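Local structure of response regulator receiver protein (Desulfuromonas acetoxidans, 2ZAY) at residues K95-A98 with Q99-M103; I36-N40 with A41-V45; R117-A120 with R121-V125; P78-A81 with S82-V85. The protein is probably a response regulator of two-component signalling, of which the receiver domain is described here. One frame throughout, in Å; residues are numbered along the deposited sequence.

In the fold
All four contacts belong to one CheY-like receiver domain, whose five-stranded parallel sheet is flanked by helices. In chain order come contact 2, where strand 33-38 turns into helix 41-51, contact 4 in the loop between helix 67-75 and strand 85-89, contact 1 along helix 94-103, and contact 3 along the last helix, 115-129. The centres of contacts 1 and 2 are about 22 Å apart, and contacts 2 and 3 sit on opposite sides of the chain's centre. Only contacts 3 and 4 touch, through Val125 and Pro84. Together they sample stretches along two helices, one link out of the sheet and one into it; its C-terminal edge usually carries the phosphorylation site in receivers.

Contact 1: K95-A98 with Q99-M103; sequences KEEA and QLLDM
Glu96 and Leu100 meet one turn apart along helix 94-103, through a backbone bond and the flank of the leucine. The amide Leu100 N gives its proton to Glu96 O at 3.0 Å, a nearly straight bond of 169°. Leu100 CG leans over the same oxygen at 3.4 Å, because chi1 of -66° sets that carbon beside the backbone N. The bonds on either side follow the same i to i+4 pattern: Gln99 N reaches Lys95 O at 2.9 Å, and Leu101 N reaches Glu97 O at 3.0 Å. Met103 N continues the series to Gln99 O. This helix is the crossover of the beta-alpha-beta unit formed by strands 85-89 and 107-110, as in other CheY-like receivers, and Leu100 packs inward on Phe108 and Met68. The carboxylate of Glu96 finds its partners beyond the helix: OE2 is hydrogen-bonded to Ser89 OG and OE1 to Asn61 ND2, so both oxygens are satisfied and the group is held in two directions. The extended chain of Glu96 passes Leu100 on its way to those partners, Glu96 CG 4.3 Å from Leu100 CD1. On the neighbouring ridge, Glu97 and Leu101 run side by side in the same direction, with Glu97 CG against Leu101 CD1 at 4.1 Å. Asp102 N also bonds to Ala98 O, although that oxygen lies too close to the Asp102 carboxylate in the model and its place is doubtful.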
loop_
_atom_site.group_PDB
_atom_site.type_symbol
_atom_site.label_atom_id
_atom_site.label_comp_id
_atom_site.label_asym_id
_atom_site.label_seq_id
_atom_site.Cartn_x
_atom_site.Cartn_y
_atom_site.Cartn_z
ATOM N N LYS A 95 -8.907 -13.976 9.737
ATOM C CA LYS A 95 -7.591 -14.568 9.900
ATOM C C LYS A 95 -6.548 -13.865 9.043
ATOM O O LYS A 95 -5.419 -13.686 9.480
ATOM C CB LYS A 95 -7.622 -16.059 9.556
ATOM C CG LYS A 95 -6.293 -16.763 9.810
ATOM C CD LYS A 95 -6.374 -18.250 9.504
ATOM C CE LYS A 95 -7.285 -18.984 10.480
ATOM N NZ LYS A 95 -6.676 -19.131 11.833
ATOM N N GLU A 96 -6.913 -13.465 7.827
ATOM C CA GLU A 96 -5.948 -12.780 6.970
ATOM C C GLU A 96 -5.640 -11.411 7.550
ATOM O O GLU A 96 -4.477 -11.001 7.615
ATOM C CB GLU A 96 -6.481 -12.594 5.551
ATOM C CG GLU A 96 -5.436 -12.008 4.600
ATOM C CD GLU A 96 -6.032 -11.511 3.297
ATOM O OE1 GLU A 96 -5.370 -11.643 2.250
ATOM O OE2 GLU A 96 -7.158 -10.975 3.320
ATOM N N GLU A 97 -6.688 -10.702 7.964
ATOM C CA GLU A 97 -6.511 -9.375 8.549
ATOM C C GLU A 97 -5.564 -9.467 9.738
ATOM O O GLU A 97 -4.589 -8.716 9.821
ATOM C CB GLU A 97 -7.857 -8.783 8.994
ATOM C CG GLU A 97 -7.745 -7.369 9.608
ATOM C CD GLU A 97 -9.094 -6.673 9.756
ATOM O OE1 GLU A 97 -10.091 -7.157 9.170
ATOM O OE2 GLU A 97 -9.156 -5.631 10.449
ATOM N N ALA A 98 -5.840 -10.398 10.656
ATOM C CA ALA A 98 -4.985 -10.568 11.830
ATOM C C ALA A 98 -3.551 -10.934 11.455
ATOM O O ALA A 98 -2.609 -10.401 12.035
ATOM C CB ALA A 98 -5.568 -11.624 12.773
ATOM N N GLN A 99 -3.372 -11.836 10.488
ATOM C CA GLN A 99 -2.017 -12.218 10.084
ATOM C C GLN A 99 -1.204 -11.034 9.550
ATOM O O GLN A 99 -0.039 -10.849 9.921
ATOM C CB GLN A 99 -2.053 -13.319 9.015
ATOM C CG GLN A 99 -0.713 -13.513 8.292
ATOM C CD GLN A 99 -0.752 -14.617 7.240
ATOM O OE1 GLN A 99 -1.725 -14.746 6.491
ATOM N NE2 GLN A 99 0.315 -15.407 7.170
ATOM N N LEU A 100 -1.809 -10.231 8.680
ATOM C CA LEU A 100 -1.099 -9.086 8.114
ATOM C C LEU A 100 -0.782 -8.042 9.183
ATOM O O LEU A 100 0.338 -7.532 9.255
ATOM C CB LEU A 100 -1.915 -8.462 6.986
ATOM C CG LEU A 100 -2.089 -9.361 5.756
ATOM C CD1 LEU A 100 -2.822 -8.584 4.664
ATOM C CD2 LEU A 100 -0.736 -9.830 5.256
ATOM N N LEU A 101 -1.760 -7.728 10.019
ATOM C CA LEU A 101 -1.518 -6.765 11.091
ATOM C C LEU A 101 -0.439 -7.294 12.050
ATOM O O LEU A 101 0.430 -6.542 12.494
ATOM C CB LEU A 101 -2.812 -6.481 11.868
ATOM C CG LEU A 101 -3.908 -5.696 11.138
ATOM C CD1 LEU A 101 -5.081 -5.463 12.075
ATOM C CD2 LEU A 101 -3.350 -4.358 10.659
ATOM N N ASP A 102 -0.493 -8.587 12.366
ATOM C CA ASP A 102 0.488 -9.176 13.287
ATOM C C ASP A 102 1.911 -9.091 12.743
ATOM O O ASP A 102 2.864 -8.940 13.507
ATOM C CB ASP A 102 0.126 -10.633 13.611
ATOM C CG ASP A 102 -1.124 -10.748 14.485
ATOM O OD1 ASP A 102 -1.473 -9.772 15.182
ATOM O OD2 ASP A 102 -1.759 -11.822 14.493
ATOM N N MET A 103 2.028 -9.176 11.417
ATOM C CA MET A 103 3.291 -9.094 10.671
ATOM C C MET A 103 3.930 -7.715 10.719
ATOM O O MET A 103 5.153 -7.585 10.585
ATOM C CB MET A 103 3.048 -9.372 9.192
ATOM C CG MET A 103 3.333 -10.746 8.714
ATOM S SD MET A 103 2.990 -10.758 6.957
ATOM C CE MET A 103 4.539 -10.191 6.289
#

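Contact 2: I36-N40 with A41-V45; sequences IQCGN and AIEAV
Cys38 and Ala44 bring the end of a strand against the first turn of a helix, their CA atoms 5.7 Å apart. Strand 36-38 and helix 41-45 run in roughly opposing directions, 144° between them, and the chain reverses through Gly39 and Asn40. The amide Ala44 N bonds to Asn40 O at 3.3 Å, which opens the helical hydrogen bonding. Asn40 is the N-cap: its OD1 accepts from Glu43 N at 3.1 Å, the donor lying nearly on the axis of the side-chain carbonyl. The same oxygen rests on Ile42 CB at 3.1 Å. Glu43 folds back toward the strand, since with chi1 at 58° its CG sits between the backbone N and the carbonyl carbon, and the extended remainder brings OE1 to Gly39 N at 2.7 Å. That proton arrives on the anti side of the carboxylate, 22° out of its plane. Cys38 SG lies against Ala44 CA at 3.9 Å, and both residues face inward, Cys38 onto Met12 and Ala44 onto Val14 and Leu70. The exchange resembles a capping box, but the return bond goes to the residue before the N-cap. Two side-chain oxygens thus serve amides at the junction, and the Glu43 carboxylate, lying at the helix N-terminus, probably interacts favourably with the helix dipole.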
loop_
_atom_site.group_PDB
_atom_site.type_symbol
_atom_site.label_atom_id
_atom_site.label_comp_id
_atom_site.label_asym_id
_atom_site.label_seq_id
_atom_site.Cartn_x
_atom_site.Cartn_y
_atom_site.Cartn_z
ATOM N N ILE A 36 2.132 7.003 -6.995
ATOM C CA ILE A 36 3.100 6.265 -7.786
ATOM C C ILE A 36 2.458 4.892 -7.951
ATOM O O ILE A 36 2.231 4.189 -6.967
ATOM C CB ILE A 36 4.448 6.154 -7.024
ATOM C CG1 ILE A 36 5.035 7.560 -6.821
ATOM C CG2 ILE A 36 5.417 5.255 -7.788
ATOM C CD1 ILE A 36 6.210 7.611 -5.856
ATOM N N GLN A 37 2.154 4.514 -9.191
ATOM C CA GLN A 37 1.486 3.237 -9.457
ATOM C C GLN A 37 2.364 2.116 -9.992
ATOM O O GLN A 37 3.037 2.282 -11.002
ATOM C CB GLN A 37 0.342 3.445 -10.448
ATOM C CG GLN A 37 -0.682 4.474 -10.032
ATOM C CD GLN A 37 -1.838 4.544 -11.008
ATOM O OE1 GLN A 37 -2.476 3.534 -11.297
ATOM N NE2 GLN A 37 -2.116 5.739 -11.518
ATOM N N CYS A 38 2.329 0.967 -9.319
ATOM C CA CYS A 38 3.091 -0.205 -9.733
ATOM C C CYS A 38 2.130 -1.378 -9.943
ATOM O O CYS A 38 1.230 -1.616 -9.130
ATOM C CB CYS A 38 4.136 -0.561 -8.677
ATOM S SG CYS A 38 5.419 0.705 -8.490
ATOM N N GLY A 39 2.330 -2.108 -11.038
ATOM C CA GLY A 39 1.466 -3.229 -11.358
ATOM C C GLY A 39 1.809 -4.547 -10.692
ATOM O O GLY A 39 1.004 -5.478 -10.723
ATOM N N ASN A 40 3.000 -4.643 -10.108
ATOM C CA ASN A 40 3.408 -5.865 -9.425
ATOM C C ASN A 40 4.575 -5.616 -8.472
ATOM O O ASN A 40 5.182 -4.549 -8.484
ATOM C CB ASN A 40 3.775 -6.955 -10.436
ATOM C CG ASN A 40 4.922 -6.557 -11.330
ATOM O OD1 ASN A 40 6.027 -6.286 -10.860
ATOM N ND2 ASN A 40 4.668 -6.520 -12.628
ATOM N N ALA A 41 4.878 -6.614 -7.649
ATOM C CA ALA A 41 5.943 -6.509 -6.663
ATOM C C ALA A 41 7.342 -6.391 -7.261
ATOM O O ALA A 41 8.229 -5.790 -6.657
ATOM C CB ALA A 41 5.877 -7.703 -5.714
ATOM N N ILE A 42 7.534 -6.970 -8.440
ATOM C CA ILE A 42 8.822 -6.929 -9.126
ATOM C C ILE A 42 9.336 -5.508 -9.362
ATOM O O ILE A 42 10.500 -5.220 -9.102
ATOM C CB ILE A 42 8.736 -7.658 -10.477
ATOM C CG1 ILE A 42 8.502 -9.152 -10.235
ATOM C CG2 ILE A 42 10.004 -7.412 -11.287
ATOM C CD1 ILE A 42 8.024 -9.902 -11.460
ATOM N N GLU A 43 8.486 -4.621 -9.862
ATOM C CA GLU A 43 8.929 -3.249 -10.096
ATOM C C GLU A 43 8.798 -2.389 -8.839
ATOM O O GLU A 43 9.549 -1.432 -8.658
ATOM C CB GLU A 43 8.143 -2.595 -11.239
ATOM C CG GLU A 43 6.636 -2.542 -11.048
ATOM C CD GLU A 43 5.961 -1.586 -12.029
ATOM O OE1 GLU A 43 4.729 -1.687 -12.225
ATOM O OE2 GLU A 43 6.665 -0.725 -12.598
ATOM N N ALA A 44 7.857 -2.748 -7.968
ATOM C CA ALA A 44 7.609 -1.996 -6.738
ATOM C C ALA A 44 8.818 -1.773 -5.832
ATOM O O ALA A 44 9.029 -0.662 -5.350
ATOM C CB ALA A 44 6.482 -2.665 -5.939
ATOM N N VAL A 45 9.604 -2.818 -5.586
ATOM C CA VAL A 45 10.764 -2.684 -4.703
ATOM C C VAL A 45 11.801 -1.663 -5.179
ATOM O O VAL A 45 12.134 -0.724 -4.454
ATOM C CB VAL A 45 11.452 -4.051 -4.465
ATOM C CG1 VAL A 45 12.674 -3.867 -3.581
ATOM C CG2 VAL A 45 10.468 -5.021 -3.807
#

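Contact 3: R117-A120 with R121-V125; sequences RLSA and RIKRV
Leu118 and Ile122 form the buried ridge of helix 115-129, the closing helix of the CheY-like alternating beta-alpha fold. Their side chains meet at a slant, Leu118 CG against Ile122 CD1 at 4.0 Å. Ile122 CG1 also sits over Leu118 O at 3.2 Å, placed there by a chi1 of -68° that turns this branch back beside its own backbone N. Both residues pack on Ile57 of the sheet and Leu28 of helix 22-31, and Phe33 closes over Ile122. Four backbone bonds from residue i+4 to residue i join the segments, among them Lys123 N to Ser119 O at 3.0 Å. The border of the packed face is polar: the extended Lys123 chain passes Ser119, its CE 3.7 Å from Ser119 OG, and its ammonium makes a salt bridge with Glu31, to which Ser119 OG also gives a weak hydrogen bond. Put a methionine in place of Lys123 and Glu31 would probably lose its charged mate. The solvent side is looser. The side chains of Arg117 and Arg121 come no closer there than CG to CG at 4.4 Å, with their like-charged groups held apart. Arg121, bent at its second torsion, swings off to a salt bridge between its NH1 and Asp107 OD2, while its CG lies 3.1 Å from Arg117 O.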
loop_
_atom_site.group_PDB
_atom_site.type_symbol
_atom_site.label_atom_id
_atom_site.label_comp_id
_atom_site.label_asym_id
_atom_site.label_seq_id
_atom_site.Cartn_x
_atom_site.Cartn_y
_atom_site.Cartn_z
ATOM N N ARG A 117 -12.890 6.369 2.471
ATOM C CA ARG A 117 -12.316 5.524 3.511
ATOM C C ARG A 117 -10.800 5.437 3.351
ATOM O O ARG A 117 -10.051 5.594 4.316
ATOM C CB ARG A 117 -12.936 4.124 3.424
ATOM C CG ARG A 117 -12.560 3.172 4.544
ATOM C CD ARG A 117 -13.544 1.997 4.594
ATOM N NE ARG A 117 -14.925 2.473 4.654
ATOM C CZ ARG A 117 -15.988 1.688 4.803
ATOM N NH1 ARG A 117 -15.840 0.375 4.910
ATOM N NH2 ARG A 117 -17.202 2.216 4.844
ATOM N N LEU A 118 -10.351 5.202 2.123
ATOM C CA LEU A 118 -8.921 5.085 1.851
ATOM C C LEU A 118 -8.170 6.370 2.192
ATOM O O LEU A 118 -7.110 6.335 2.810
ATOM C CB LEU A 118 -8.692 4.732 0.382
ATOM C CG LEU A 118 -7.231 4.533 -0.030
ATOM C CD1 LEU A 118 -6.586 3.450 0.836
ATOM C CD2 LEU A 118 -7.175 4.141 -1.499
ATOM N N SER A 119 -8.732 7.504 1.788
ATOM C CA SER A 119 -8.118 8.796 2.057
ATOM C C SER A 119 -7.912 9.016 3.552
ATOM O O SER A 119 -6.818 9.380 3.988
ATOM C CB SER A 119 -8.986 9.920 1.495
ATOM O OG SER A 119 -8.444 11.187 1.830
ATOM N N ALA A 120 -8.967 8.803 4.333
ATOM C CA ALA A 120 -8.894 8.980 5.781
ATOM C C ALA A 120 -7.887 8.020 6.428
ATOM O O ALA A 120 -7.183 8.394 7.364
ATOM C CB ALA A 120 -10.275 8.774 6.395
ATOM N N ARG A 121 -7.830 6.787 5.928
ATOM C CA ARG A 121 -6.918 5.765 6.460
ATOM C C ARG A 121 -5.460 6.155 6.219
ATOM O O ARG A 121 -4.606 5.980 7.088
ATOM C CB ARG A 121 -7.221 4.409 5.809
ATOM C CG ARG A 121 -8.514 3.757 6.299
ATOM C CD ARG A 121 -8.281 3.043 7.616
ATOM N NE ARG A 121 -9.509 2.563 8.246
ATOM C CZ ARG A 121 -9.534 1.941 9.420
ATOM N NH1 ARG A 121 -8.398 1.727 10.070
ATOM N NH2 ARG A 121 -10.685 1.551 9.953
ATOM N N ILE A 122 -5.187 6.680 5.032
ATOM C CA ILE A 122 -3.849 7.135 4.671
ATOM C C ILE A 122 -3.463 8.296 5.582
ATOM O O ILE A 122 -2.399 8.286 6.205
ATOM C CB ILE A 122 -3.807 7.616 3.196
ATOM C CG1 ILE A 122 -4.002 6.419 2.262
ATOM C CG2 ILE A 122 -2.485 8.335 2.902
ATOM C CD1 ILE A 122 -4.035 6.779 0.783
ATOM N N LYS A 123 -4.346 9.288 5.680
ATOM C CA LYS A 123 -4.079 10.460 6.507
ATOM C C LYS A 123 -3.856 10.129 7.974
ATOM O O LYS A 123 -2.980 10.701 8.612
ATOM C CB LYS A 123 -5.224 11.470 6.390
ATOM C CG LYS A 123 -5.271 12.197 5.057
ATOM C CD LYS A 123 -6.530 13.050 4.944
ATOM C CE LYS A 123 -6.553 13.824 3.634
ATOM N NZ LYS A 123 -7.770 14.675 3.523
ATOM N N ARG A 124 -4.640 9.200 8.512
ATOM C CA ARG A 124 -4.479 8.856 9.916
ATOM C C ARG A 124 -3.075 8.326 10.190
ATOM O O ARG A 124 -2.445 8.700 11.177
ATOM C CB ARG A 124 -5.507 7.812 10.350
ATOM C CG ARG A 124 -5.606 7.704 11.864
ATOM C CD ARG A 124 -6.164 8.999 12.457
ATOM N NE ARG A 124 -5.946 9.105 13.898
ATOM C CZ ARG A 124 -4.772 9.381 14.458
ATOM N NH1 ARG A 124 -3.705 9.584 13.696
ATOM N NH2 ARG A 124 -4.666 9.463 15.779
ATOM N N VAL A 125 -2.595 7.457 9.308
ATOM C CA VAL A 125 -1.272 6.868 9.444
ATOM C C VAL A 125 -0.188 7.924 9.282
ATOM O O VAL A 125 0.796 7.931 10.022
ATOM C CB VAL A 125 -1.053 5.756 8.394
ATOM C CG1 VAL A 125 0.413 5.339 8.368
ATOM C CG2 VAL A 125 -1.920 4.562 8.732
#

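Contact 4: P78-A81 with S82-V85; sequences PQTA and SIPV
Thr80 O accepts from Ile83 N, across a tight turn, at 3.2 Å and from a water whose oxygen is 2.6 Å away. The amide bond closes a type I beta turn from Thr80 to Ile83, with Ala81 and Ser82 at its corners. Its proton comes from well above the carbonyl plane, 61° out of it, so it does not point at a lone pair. The water donates its other proton to Ile83 O at 2.8 Å, bridging the first and last carbonyls of the turn. Over this polar bridge the side chains cross at a slant. With chi1 at -64°, Ile83 CG1 lies beside the backbone N, and CD1 is carried back to Thr80, meeting CG2 at 3.9 Å and CA at 3.8 Å. The isoleucine also touches Ile56 and Pro53. The hydroxyl of Thr80 turns elsewhere: OG1 is hydrogen-bonded to Leu74 O, tying the turn to the preceding helix. Cutting Ile83 down to an alanine is likely to open a gap beside the Thr80 methyl and to lose the contacts with Ile56 and Pro53. The turn links helix 67-75 to strand 85-89: Lys75 NZ at the end of that helix bonds to Ala81 O, and beyond Ile83 the chain enters the sheet, Pro84 pairing with Ile56 of strand 55-59 and packing against Val125 of helix 115-129.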
loop_
_atom_site.group_PDB
_atom_site.type_symbol
_atom_site.label_atom_id
_atom_site.label_comp_id
_atom_site.label_asym_id
_atom_site.label_seq_id
_atom_site.Cartn_x
_atom_site.Cartn_y
_atom_site.Cartn_z
ATOM N N PRO A 78 17.568 -0.587 4.216
ATOM C CA PRO A 78 17.471 0.487 5.211
ATOM C C PRO A 78 16.702 1.710 4.713
ATOM O O PRO A 78 16.113 2.437 5.504
ATOM C CB PRO A 78 18.935 0.809 5.515
ATOM C CG PRO A 78 19.600 -0.535 5.366
ATOM C CD PRO A 78 18.961 -1.055 4.087
ATOM N N GLN A 79 16.703 1.936 3.406
ATOM C CA GLN A 79 15.991 3.088 2.856
ATOM C C GLN A 79 14.479 2.940 2.970
ATOM O O GLN A 79 13.771 3.923 3.174
ATOM C CB GLN A 79 16.353 3.292 1.382
ATOM C CG GLN A 79 17.789 3.705 1.130
ATOM C CD GLN A 79 18.148 5.006 1.817
ATOM O OE1 GLN A 79 17.459 6.022 1.657
ATOM N NE2 GLN A 79 19.230 4.991 2.586
ATOM N N THR A 80 13.993 1.708 2.866
ATOM C CA THR A 80 12.553 1.451 2.896
ATOM C C THR A 80 12.004 0.661 4.085
ATOM O O THR A 80 10.786 0.516 4.222
ATOM C CB THR A 80 12.153 0.692 1.625
ATOM O OG1 THR A 80 12.883 -0.547 1.563
ATOM C CG2 THR A 80 12.486 1.528 0.389
ATOM N N ALA A 81 12.896 0.160 4.936
ATOM C CA ALA A 81 12.508 -0.661 6.080
ATOM C C ALA A 81 11.538 -0.058 7.085
ATOM O O ALA A 81 10.860 -0.800 7.804
ATOM C CB ALA A 81 13.753 -1.149 6.800
ATOM N N SER A 82 11.480 1.271 7.161
ATOM C CA SER A 82 10.574 1.919 8.099
ATOM C C SER A 82 9.357 2.571 7.453
ATOM O O SER A 82 8.524 3.137 8.155
ATOM C CB SER A 82 11.320 2.963 8.941
ATOM O OG SER A 82 12.189 2.333 9.867
ATOM N N ILE A 83 9.244 2.496 6.128
ATOM C CA ILE A 83 8.086 3.095 5.451
ATOM C C ILE A 83 6.842 2.298 5.824
ATOM O O ILE A 83 6.844 1.073 5.743
ATOM C CB ILE A 83 8.240 3.060 3.923
ATOM C CG1 ILE A 83 9.434 3.923 3.494
ATOM C CG2 ILE A 83 6.947 3.543 3.268
ATOM C CD1 ILE A 83 9.769 3.812 1.995
ATOM N N PRO A 84 5.763 2.978 6.244
ATOM C CA PRO A 84 4.558 2.221 6.608
ATOM C C PRO A 84 3.895 1.572 5.400
ATOM O O PRO A 84 3.898 2.133 4.303
ATOM C CB PRO A 84 3.668 3.273 7.273
ATOM C CG PRO A 84 4.071 4.554 6.577
ATOM C CD PRO A 84 5.583 4.419 6.508
ATOM N N VAL A 85 3.330 0.388 5.607
ATOM C CA VAL A 85 2.677 -0.337 4.516
ATOM C C VAL A 85 1.250 -0.720 4.888
ATOM O O VAL A 85 1.008 -1.320 5.941
ATOM C CB VAL A 85 3.467 -1.628 4.149
ATOM C CG1 VAL A 85 2.870 -2.268 2.885
ATOM C CG2 VAL A 85 4.946 -1.293 3.920
HETATM O O HOH W 1 8.428 -0.664 4.190
#